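Local coordinates for beta-galactosidase (Trichoderma reesei, PDB 3OG2), which probably hydrolyses terminal non-reducing beta-D-galactose residues from beta-D-galactosides, as a glycoside hydrolase of family 35, at residues A[197-200]-A[201-204]; A[475-479]-A[480-484]; A[856-859]-A[860-864]; A[920-924]-A[925-929]. All blocks are in the same frame, centred on the assembly; numbering follows the deposited sequence.

Contact 1. Residues A[197-200]-A[201-204]; sequences QYVI and DQAR
Gln197 and Asp201, one helical turn apart, are joined twice. Through the backbone, Asp201 N donates to Gln197 O; through the side chains, Gln197 NE2 donates to Asp201 OD1 over 2.9 Å in a nearly straight bond of 172°. CG anti to the backbone N (chi1 -170°) and a bend at chi2 carry the amide forward along the helix to Asp201, one turn on. OD1 lies in the plane of the amide, whereas NE2 stands above the carboxylate plane. Gln197 OE1 accepts from Gly230 N, so both ends of the amide are used. With an alanine in place of Asp201, Gln197 NE2 would probably lose its acceptor and the amide would be less firmly fixed.

These are i to i+4 bonds of helix 193-205, which packs on helix 144-163 and strand 172-177 in the TIM-barrel domain. Gln202 N bonds to Tyr198 O, Arg204 N to Ile200 O at 2.9 Å, and Ala203 N only weakly to Val199 O. A water donates to both Val199 O and Gln202 OE1.

Among the van der Waals contacts, the Gln202 amide leans obliquely on the Tyr198 ring, NE2 lying 3.5 Å from CE1. Gln202 NE2 and Tyr198 OH converge on Asp151 OD1. Ile200 CG2 runs beside Arg204 CG, at 4.1 Å.

Contact 2. Residues A[475-479]-A[480-484]; sequences NEFAE and KTVLV
Phe477 sets its CG anti to the carbonyl carbon (chi1 -61°), which turns the ring back over the hairpin toward Val482, whose CG2, likewise anti to the carbonyl carbon, meets it. Val482 CG2 lies 3.8 Å from Phe477 CE2, at the ring edge and near its plane; an aromatic ring and a beta-branched aliphatic suit this place because both also pack on Ile583.

The backbone closes the hairpin. Asn475 and Val482 form an antiparallel hydrogen-bonded pair, with Val482 N to Asn475 O at 2.8 Å and the reciprocal bond at 2.9 Å from Asn475 N to Val482 O. Beyond the non-hydrogen-bonded pair Glu476 and Thr481, Phe477 N reaches Lys480 O at 2.8 Å. Lys480 N is buried without a partner. On the face bearing Glu476 and Thr481, a water lies 2.8 Å from Thr481 OG1 and donates weakly to Glu476 OE1, linking the carboxylate to the hydroxyl.

Lys480, extended beyond CG, carries its ammonium to a salt bridge with Asp640 and a hydrogen bond to Tyr548. Asn475 ND2 is held by Ser581 and Pro579. In the sheet, strand 470-476 is outermost and strand 481-487 pairs in parallel with strand 545-551, while Ile583 belongs to the neighbouring strand 583-585.

Contact 3. Residues A[856-859]-A[860-864]; sequences SPPL and SDFTH
Pro858 O takes the amide hydrogen of Asp861, and Leu859 O takes that of Phe862, both over three residues, the spacing of a 3-10 turn. The first bond, Asp861 N to Pro858 O, is 2.9 Å long with an N-H...O angle of 162°; its donor stands above the carbonyl plane. The second, Phe862 N to Leu859 O, is also 2.9 Å, but here the donor is still farther out of plane and meets the carbonyl well to one side, with a C=O...N angle of 116°. Such tilted approaches come from the tight winding of so short a turn. Proline suits the position ahead of it: Pro858 has no amide hydrogen to satisfy, its ring restrains the chain, and its carbonyl remains available as an acceptor.

Two further groups crowd Pro858. The Asp861 side chain, with CG anti to the carbonyl carbon (chi1 -69°), folds back along the turn and sets OD2 3.2 Å from both CB and CG of the proline ring. Phe862 brings its ring edge to the proline carbonyl, CD1 lying 3.3 Å from Pro858 O and near the ring plane. Phe862 CE1 also approaches Pro857 CB, at 4.1 Å.

Beyond the turn, Phe862 packs on Phe886 and Ala888 of strand 883-894 and on Val665, while Pro857 and Leu859 lie against Trp955, so the loop covers part of the all-beta domain. The chemistry is therefore divided: two backbone bonds shape the turn, and its nonpolar side chains seat it on the sheet, while exposed Ser860 and Asp861 can meet solvent.

Contact 4. Residues A[920-924]-A[925-929]; sequences LLYVN and GFQYG
Val923 and Phe926 exchange two backbone bonds, Val923 N to Phe926 O at 2.9 Å and Phe926 N to Val923 O at 3.0 Å; the second donor stands above its carbonyl plane. Farther along, Leu921 O accepts from Tyr928 N at 2.8 Å and Leu921 N donates to Gly929 O at 2.9 Å. Within its own strand, Gln927 bends at chi2 and offers OE1 to Gly929 N.

The principal side-chain contact is a CH-pi interaction: Gln927 CB lies 3.9 Å from the Tyr922 ring centroid, over one face and offset toward the rim. At the edge of that ring, Gly925 O is 3.5 Å from CE1. Tyr922 OH is hydrogen-bonded to Glu848. Putting a serine at Tyr922 would probably uncover Gln927 CB and leave Glu848 without this hydroxyl. At Phe926 the edge of the ring faces Val923 O.

Asn924, tied to Trp955 N, and Gly925 occupy the corner, both at positive phi; a CB on Gly925 would clash with Asn924 O. Asparagine followed by glycine is the classic sequence of a type I' turn, which here closes the two-residue hairpin between strands 917-923 and 926-932, with Tyr928 and Gly929 opposite Leu921 as a classic beta bulge.

Overall arrangement
The four contacts are all local but sit in different settings. Contact 1 is a helical turn of the TIM-barrel domain, contacts 2 and 4 are hairpins, and contact 3 is a loop with a 3-10 turn. Contact 4 is buried; the other three are partly buried, with exposed residues in contacts 2 and 3 alone. Contacts 3 and 4 share one all-beta domain, their centres about 17 Å apart, and both reach Trp955. Contact 2 lies on the other side of the chain's centre, about 66 Å from contact 3, centre to centre. A side-chain amide-carboxylate bond marks contact 1, a lysine salt bridge sent outward contact 2, proline packing contact 3 and an aromatic face contact 4.

Contact 1. Residues A[197-200]-A[201-204]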
loop_
_atom_site.group_PDB
_atom_site.type_symbol
_atom_site.label_atom_id
_atom_site.label_comp_id
_atom_site.label_asym_id
_atom_site.label_seq_id
_atom_site.Cartn_x
_atom_site.Cartn_y
_atom_site.Cartn_z
ATOM N N GLN A 197 1.303 -27.908 -6.350
ATOM C CA GLN A 197 2.572 -28.472 -5.895
ATOM C C GLN A 197 3.738 -28.025 -6.762
ATOM O O GLN A 197 4.842 -27.904 -6.232
ATOM C CB GLN A 197 2.476 -30.017 -5.893
ATOM C CG GLN A 197 3.701 -30.598 -5.188
ATOM C CD GLN A 197 3.754 -30.196 -3.730
ATOM O OE1 GLN A 197 2.787 -30.209 -2.965
ATOM N NE2 GLN A 197 4.968 -29.818 -3.334
ATOM N N TYR A 198 3.536 -27.852 -8.082
ATOM C CA TYR A 198 4.651 -27.344 -8.910
ATOM C C TYR A 198 5.091 -25.984 -8.358
ATOM O O TYR A 198 6.312 -25.722 -8.291
ATOM C CB TYR A 198 4.184 -27.193 -10.341
ATOM C CG TYR A 198 5.295 -26.849 -11.307
ATOM C CD1 TYR A 198 5.646 -25.503 -11.535
ATOM C CD2 TYR A 198 6.003 -27.838 -11.990
ATOM C CE1 TYR A 198 6.665 -25.179 -12.399
ATOM C CE2 TYR A 198 7.021 -27.518 -12.870
ATOM C CZ TYR A 198 7.361 -26.181 -13.077
ATOM O OH TYR A 198 8.348 -25.869 -13.978
ATOM N N VAL A 199 4.127 -25.118 -8.025
ATOM C CA VAL A 199 4.482 -23.755 -7.558
ATOM C C VAL A 199 5.254 -23.849 -6.256
ATOM O O VAL A 199 6.276 -23.174 -6.030
ATOM C CB VAL A 199 3.183 -22.943 -7.427
ATOM C CG1 VAL A 199 3.409 -21.615 -6.717
ATOM C CG2 VAL A 199 2.563 -22.725 -8.812
ATOM N N ILE A 200 4.808 -24.760 -5.343
ATOM C CA ILE A 200 5.579 -24.975 -4.116
ATOM C C ILE A 200 6.983 -25.512 -4.382
ATOM O O ILE A 200 7.954 -25.025 -3.783
ATOM C CB ILE A 200 4.807 -25.953 -3.173
ATOM C CG1 ILE A 200 3.549 -25.252 -2.624
ATOM C CG2 ILE A 200 5.695 -26.495 -2.065
ATOM C CD1 ILE A 200 2.587 -26.204 -1.916
ATOM N N ASP A 201 7.071 -26.501 -5.268
ATOM C CA ASP A 201 8.360 -27.094 -5.582
ATOM C C ASP A 201 9.333 -26.042 -6.130
ATOM O O ASP A 201 10.538 -26.121 -5.812
ATOM C CB ASP A 201 8.230 -28.205 -6.634
ATOM C CG ASP A 201 7.536 -29.474 -6.230
ATOM O OD1 ASP A 201 7.339 -29.742 -5.007
ATOM O OD2 ASP A 201 7.176 -30.296 -7.145
ATOM N N GLN A 202 8.829 -25.098 -6.929
ATOM C CA GLN A 202 9.778 -24.083 -7.449
ATOM C C GLN A 202 10.439 -23.336 -6.304
ATOM O O GLN A 202 11.605 -22.990 -6.320
ATOM C CB GLN A 202 9.083 -23.045 -8.314
ATOM C CG GLN A 202 8.523 -23.591 -9.643
ATOM C CD GLN A 202 7.800 -22.477 -10.359
ATOM O OE1 GLN A 202 6.834 -21.909 -9.781
ATOM N NE2 GLN A 202 8.219 -22.114 -11.552
ATOM N N ALA A 203 9.595 -22.981 -5.293
ATOM C CA ALA A 203 10.141 -22.195 -4.164
ATOM C C ALA A 203 11.068 -23.066 -3.336
ATOM O O ALA A 203 12.172 -22.636 -2.948
ATOM C CB ALA A 203 8.979 -21.664 -3.326
ATOM N N ARG A 204 10.685 -24.324 -3.015
ATOM C CA ARG A 204 11.538 -25.204 -2.207
ATOM C C ARG A 204 12.861 -25.443 -2.937
ATOM O O ARG A 204 13.918 -25.474 -2.326
ATOM C CB ARG A 204 10.819 -26.541 -1.950
ATOM C CG ARG A 204 9.643 -26.361 -1.003
ATOM C CD ARG A 204 10.058 -25.865 0.366
ATOM N NE ARG A 204 9.010 -25.980 1.385
ATOM C CZ ARG A 204 8.827 -25.168 2.432
ATOM N NH1 ARG A 204 9.643 -24.135 2.611
ATOM N NH2 ARG A 204 7.835 -25.417 3.259
HETATM O O HOH W 1 6.604 -20.746 -7.210
#

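Contact 2. Residues A[475-479]-A[480-484]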
loop_
_atom_site.group_PDB
_atom_site.type_symbol
_atom_site.label_atom_id
_atom_site.label_comp_id
_atom_site.label_asym_id
_atom_site.label_seq_id
_atom_site.Cartn_x
_atom_site.Cartn_y
_atom_site.Cartn_z
ATOM N N ASN A 475 5.230 -1.835 31.018
ATOM C CA ASN A 475 6.543 -2.437 31.070
ATOM C C ASN A 475 7.045 -2.372 32.504
ATOM O O ASN A 475 6.657 -1.525 33.300
ATOM C CB ASN A 475 7.546 -1.724 30.111
ATOM C CG ASN A 475 8.573 -2.744 29.645
ATOM O OD1 ASN A 475 8.802 -3.838 30.267
ATOM N ND2 ASN A 475 9.170 -2.533 28.513
ATOM N N GLU A 476 7.914 -3.319 32.817
ATOM C CA GLU A 476 8.647 -3.399 34.079
ATOM C C GLU A 476 9.992 -2.713 33.861
ATOM O O GLU A 476 10.830 -3.245 33.147
ATOM C CB GLU A 476 8.801 -4.867 34.475
ATOM C CG GLU A 476 9.570 -4.924 35.811
ATOM C CD GLU A 476 9.593 -6.267 36.480
ATOM O OE1 GLU A 476 8.741 -7.119 36.156
ATOM O OE2 GLU A 476 10.469 -6.413 37.349
ATOM N N PHE A 477 10.246 -1.557 34.447
ATOM C CA PHE A 477 11.485 -0.818 34.406
ATOM C C PHE A 477 12.252 -1.126 35.683
ATOM O O PHE A 477 11.806 -1.849 36.572
ATOM C CB PHE A 477 11.209 0.676 34.277
ATOM C CG PHE A 477 10.453 1.001 33.007
ATOM C CD1 PHE A 477 11.066 0.842 31.794
ATOM C CD2 PHE A 477 9.133 1.452 33.018
ATOM C CE1 PHE A 477 10.375 1.107 30.625
ATOM C CE2 PHE A 477 8.466 1.760 31.853
ATOM C CZ PHE A 477 9.091 1.624 30.625
ATOM N N ALA A 478 13.454 -0.585 35.789
ATOM C CA ALA A 478 14.253 -1.088 36.923
ATOM C C ALA A 478 13.679 -0.667 38.270
ATOM O O ALA A 478 13.905 -1.325 39.287
ATOM C CB ALA A 478 15.683 -0.643 36.722
ATOM N N GLU A 479 12.903 0.402 38.369
ATOM C CA GLU A 479 12.495 0.944 39.665
ATOM C C GLU A 479 10.982 1.011 39.810
ATOM O O GLU A 479 10.400 1.237 40.874
ATOM C CB GLU A 479 13.178 2.307 39.786
ATOM C CG GLU A 479 12.794 3.367 38.800
ATOM C CD GLU A 479 13.220 3.243 37.359
ATOM O OE1 GLU A 479 13.004 2.226 36.677
ATOM O OE2 GLU A 479 13.808 4.213 36.810
ATOM N N LYS A 480 10.259 0.830 38.729
ATOM C CA LYS A 480 8.817 0.928 38.718
ATOM C C LYS A 480 8.271 0.034 37.574
ATOM O O LYS A 480 8.987 -0.253 36.615
ATOM C CB LYS A 480 8.273 2.332 38.519
ATOM C CG LYS A 480 8.725 3.217 37.376
ATOM C CD LYS A 480 7.932 4.509 37.209
ATOM C CE LYS A 480 8.426 5.461 36.107
ATOM N NZ LYS A 480 7.529 6.698 36.029
ATOM N N THR A 481 7.019 -0.342 37.704
ATOM C CA THR A 481 6.257 -0.920 36.587
ATOM C C THR A 481 5.265 0.125 36.126
ATOM O O THR A 481 4.627 0.744 36.977
ATOM C CB THR A 481 5.557 -2.215 37.030
ATOM O OG1 THR A 481 6.545 -3.179 37.417
ATOM C CG2 THR A 481 4.754 -2.869 35.923
ATOM N N VAL A 482 5.164 0.347 34.823
ATOM C CA VAL A 482 4.262 1.361 34.303
ATOM C C VAL A 482 3.179 0.696 33.505
ATOM O O VAL A 482 3.477 -0.224 32.706
ATOM C CB VAL A 482 5.069 2.323 33.415
ATOM C CG1 VAL A 482 4.125 3.173 32.586
ATOM C CG2 VAL A 482 5.956 3.178 34.289
ATOM N N LEU A 483 1.936 1.119 33.677
ATOM C CA LEU A 483 0.785 0.643 32.922
ATOM C C LEU A 483 0.064 1.885 32.366
ATOM O O LEU A 483 -0.143 2.830 33.135
ATOM C CB LEU A 483 -0.151 -0.121 33.864
ATOM C CG LEU A 483 -1.505 -0.519 33.298
ATOM C CD1 LEU A 483 -1.375 -1.504 32.130
ATOM C CD2 LEU A 483 -2.365 -1.145 34.411
ATOM N N VAL A 484 -0.253 1.908 31.092
ATOM C CA VAL A 484 -0.974 3.021 30.465
ATOM C C VAL A 484 -2.313 2.479 30.002
ATOM O O VAL A 484 -2.347 1.535 29.175
ATOM C CB VAL A 484 -0.200 3.609 29.275
ATOM C CG1 VAL A 484 -0.988 4.796 28.690
ATOM C CG2 VAL A 484 1.211 4.010 29.720
HETATM O O HOH W 2 6.506 -5.929 37.534
#

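Contact 3. Residues A[856-859]-A[860-864]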
loop_
_atom_site.group_PDB
_atom_site.type_symbol
_atom_site.label_atom_id
_atom_site.label_comp_id
_atom_site.label_asym_id
_atom_site.label_seq_id
_atom_site.Cartn_x
_atom_site.Cartn_y
_atom_site.Cartn_z
ATOM N N SER A 856 17.955 16.633 -18.688
ATOM C CA SER A 856 18.860 17.342 -19.609
ATOM C C SER A 856 18.597 16.994 -21.079
ATOM O O SER A 856 19.443 16.524 -21.850
ATOM C CB SER A 856 20.323 17.022 -19.271
ATOM O OG SER A 856 20.650 17.444 -17.983
ATOM N N PRO A 857 17.375 17.215 -21.536
ATOM C CA PRO A 857 17.013 16.842 -22.909
ATOM C C PRO A 857 17.677 17.783 -23.911
ATOM O O PRO A 857 18.151 18.862 -23.489
ATOM C CB PRO A 857 15.494 17.078 -22.927
ATOM C CG PRO A 857 15.317 18.211 -21.930
ATOM C CD PRO A 857 16.264 17.874 -20.802
ATOM N N PRO A 858 17.688 17.384 -25.182
ATOM C CA PRO A 858 18.376 18.209 -26.206
ATOM C C PRO A 858 17.539 19.416 -26.586
ATOM O O PRO A 858 16.651 19.316 -27.442
ATOM C CB PRO A 858 18.521 17.230 -27.378
ATOM C CG PRO A 858 17.345 16.273 -27.233
ATOM C CD PRO A 858 17.057 16.159 -25.751
ATOM N N LEU A 859 17.766 20.567 -25.937
ATOM C CA LEU A 859 16.809 21.660 -26.106
ATOM C C LEU A 859 16.786 22.206 -27.523
ATOM O O LEU A 859 15.802 22.850 -27.926
ATOM C CB LEU A 859 17.119 22.759 -25.061
ATOM C CG LEU A 859 17.005 22.322 -23.598
ATOM C CD1 LEU A 859 17.121 23.456 -22.601
ATOM C CD2 LEU A 859 15.658 21.663 -23.354
ATOM N N SER A 860 17.834 21.980 -28.315
ATOM C CA SER A 860 17.804 22.419 -29.710
ATOM C C SER A 860 16.727 21.728 -30.525
ATOM O O SER A 860 16.331 22.126 -31.645
ATOM C CB SER A 860 19.199 22.162 -30.319
ATOM O OG SER A 860 19.443 20.758 -30.373
ATOM N N ASP A 861 16.200 20.622 -29.996
ATOM C CA ASP A 861 15.134 19.909 -30.707
ATOM C C ASP A 861 13.768 20.443 -30.301
ATOM O O ASP A 861 12.746 20.033 -30.864
ATOM C CB ASP A 861 15.241 18.409 -30.426
ATOM C CG ASP A 861 16.477 17.805 -31.072
ATOM O OD1 ASP A 861 16.617 17.947 -32.310
ATOM O OD2 ASP A 861 17.295 17.195 -30.341
ATOM N N PHE A 862 13.755 21.332 -29.331
ATOM C CA PHE A 862 12.524 21.927 -28.819
ATOM C C PHE A 862 12.422 23.388 -29.267
ATOM O O PHE A 862 13.378 23.899 -29.827
ATOM C CB PHE A 862 12.543 21.920 -27.302
ATOM C CG PHE A 862 12.426 20.567 -26.633
ATOM C CD1 PHE A 862 13.380 19.571 -26.806
ATOM C CD2 PHE A 862 11.318 20.320 -25.811
ATOM C CE1 PHE A 862 13.219 18.341 -26.125
ATOM C CE2 PHE A 862 11.206 19.113 -25.112
ATOM C CZ PHE A 862 12.163 18.131 -25.270
ATOM N N THR A 863 11.277 23.991 -29.014
ATOM C CA THR A 863 11.009 25.389 -29.313
ATOM C C THR A 863 10.752 26.108 -27.985
ATOM O O THR A 863 10.255 25.516 -27.045
ATOM C CB THR A 863 9.748 25.540 -30.171
ATOM O OG1 THR A 863 10.166 25.256 -31.527
ATOM C CG2 THR A 863 9.201 26.944 -30.154
ATOM N N HIS A 864 11.087 27.375 -27.886
ATOM C CA HIS A 864 10.787 28.185 -26.723
ATOM C C HIS A 864 10.171 29.487 -27.236
ATOM O O HIS A 864 10.717 30.038 -28.194
ATOM C CB HIS A 864 12.008 28.537 -25.870
ATOM C CG HIS A 864 11.636 29.460 -24.739
ATOM N ND1 HIS A 864 11.953 30.805 -24.728
ATOM C CD2 HIS A 864 10.948 29.178 -23.578
ATOM C CE1 HIS A 864 11.469 31.325 -23.585
ATOM N NE2 HIS A 864 10.865 30.363 -22.887
#

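Contact 4. Residues A[920-924]-A[925-929]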
loop_
_atom_site.group_PDB
_atom_site.type_symbol
_atom_site.label_atom_id
_atom_site.label_comp_id
_atom_site.label_asym_id
_atom_site.label_seq_id
_atom_site.Cartn_x
_atom_site.Cartn_y
_atom_site.Cartn_z
ATOM N N LEU A 920 0.642 13.249 -19.453
ATOM C CA LEU A 920 1.600 12.424 -18.727
ATOM C C LEU A 920 2.577 13.376 -18.006
ATOM O O LEU A 920 3.036 14.335 -18.612
ATOM C CB LEU A 920 2.385 11.518 -19.657
ATOM C CG LEU A 920 1.555 10.543 -20.477
ATOM C CD1 LEU A 920 2.420 9.896 -21.535
ATOM C CD2 LEU A 920 1.010 9.458 -19.528
ATOM N N LEU A 921 2.860 13.030 -16.761
ATOM C CA LEU A 921 3.785 13.811 -15.935
ATOM C C LEU A 921 5.105 13.041 -15.799
ATOM O O LEU A 921 5.052 11.870 -15.386
ATOM C CB LEU A 921 3.162 14.062 -14.551
ATOM C CG LEU A 921 4.088 14.731 -13.546
ATOM C CD1 LEU A 921 4.412 16.184 -13.920
ATOM C CD2 LEU A 921 3.396 14.691 -12.172
ATOM N N TYR A 922 6.230 13.636 -16.099
ATOM C CA TYR A 922 7.532 13.040 -15.903
ATOM C C TYR A 922 8.335 13.901 -14.954
ATOM O O TYR A 922 8.285 15.132 -15.022
ATOM C CB TYR A 922 8.236 12.946 -17.225
ATOM C CG TYR A 922 7.809 11.789 -18.087
ATOM C CD1 TYR A 922 8.575 10.625 -17.943
ATOM C CD2 TYR A 922 6.801 11.757 -19.032
ATOM C CE1 TYR A 922 8.418 9.439 -18.612
ATOM C CE2 TYR A 922 6.625 10.515 -19.732
ATOM C CZ TYR A 922 7.388 9.408 -19.526
ATOM O OH TYR A 922 7.240 8.206 -20.243
ATOM N N VAL A 923 9.038 13.238 -14.074
ATOM C CA VAL A 923 9.980 13.922 -13.167
ATOM C C VAL A 923 11.319 13.202 -13.247
ATOM O O VAL A 923 11.396 12.030 -12.864
ATOM C CB VAL A 923 9.460 13.972 -11.741
ATOM C CG1 VAL A 923 10.541 14.629 -10.862
ATOM C CG2 VAL A 923 8.126 14.713 -11.701
ATOM N N ASN A 924 12.358 13.842 -13.715
ATOM C CA ASN A 924 13.677 13.281 -13.879
ATOM C C ASN A 924 13.625 11.930 -14.564
ATOM O O ASN A 924 14.332 10.977 -14.242
ATOM C CB ASN A 924 14.386 13.172 -12.511
ATOM C CG ASN A 924 14.644 14.568 -11.961
ATOM O OD1 ASN A 924 14.949 15.491 -12.726
ATOM N ND2 ASN A 924 14.525 14.766 -10.662
ATOM N N GLY A 925 12.770 11.903 -15.586
ATOM C CA GLY A 925 12.672 10.741 -16.472
ATOM C C GLY A 925 11.682 9.674 -15.992
ATOM O O GLY A 925 11.354 8.780 -16.789
ATOM N N PHE A 926 11.241 9.738 -14.742
ATOM C CA PHE A 926 10.242 8.800 -14.225
ATOM C C PHE A 926 8.834 9.280 -14.519
ATOM O O PHE A 926 8.506 10.435 -14.201
ATOM C CB PHE A 926 10.386 8.695 -12.709
ATOM C CG PHE A 926 11.658 7.936 -12.278
ATOM C CD1 PHE A 926 12.874 8.568 -12.136
ATOM C CD2 PHE A 926 11.530 6.554 -12.035
ATOM C CE1 PHE A 926 14.010 7.846 -11.733
ATOM C CE2 PHE A 926 12.647 5.850 -11.615
ATOM C CZ PHE A 926 13.864 6.477 -11.481
ATOM N N GLN A 927 8.028 8.404 -15.097
ATOM C CA GLN A 927 6.608 8.836 -15.309
ATOM C C GLN A 927 5.879 8.692 -13.990
ATOM O O GLN A 927 5.889 7.646 -13.374
ATOM C CB GLN A 927 5.994 8.014 -16.427
ATOM C CG GLN A 927 4.681 8.638 -16.938
ATOM C CD GLN A 927 3.529 7.814 -16.414
ATOM O OE1 GLN A 927 3.093 7.988 -15.271
ATOM N NE2 GLN A 927 3.023 6.900 -17.245
ATOM N N TYR A 928 5.327 9.803 -13.514
ATOM C CA TYR A 928 4.705 9.910 -12.209
ATOM C C TYR A 928 3.279 10.410 -12.307
ATOM O O TYR A 928 2.736 10.980 -11.345
ATOM C CB TYR A 928 5.583 10.763 -11.229
ATOM C CG TYR A 928 6.213 9.844 -10.182
ATOM C CD1 TYR A 928 5.548 9.528 -9.035
ATOM C CD2 TYR A 928 7.493 9.303 -10.403
ATOM C CE1 TYR A 928 6.161 8.677 -8.089
ATOM C CE2 TYR A 928 8.111 8.436 -9.481
ATOM C CZ TYR A 928 7.421 8.141 -8.321
ATOM O OH TYR A 928 8.019 7.286 -7.423
ATOM N N GLY A 929 2.647 10.210 -13.465
ATOM C CA GLY A 929 1.219 10.582 -13.470
ATOM C C GLY A 929 0.618 10.435 -14.877
ATOM O O GLY A 929 1.233 10.839 -15.899
#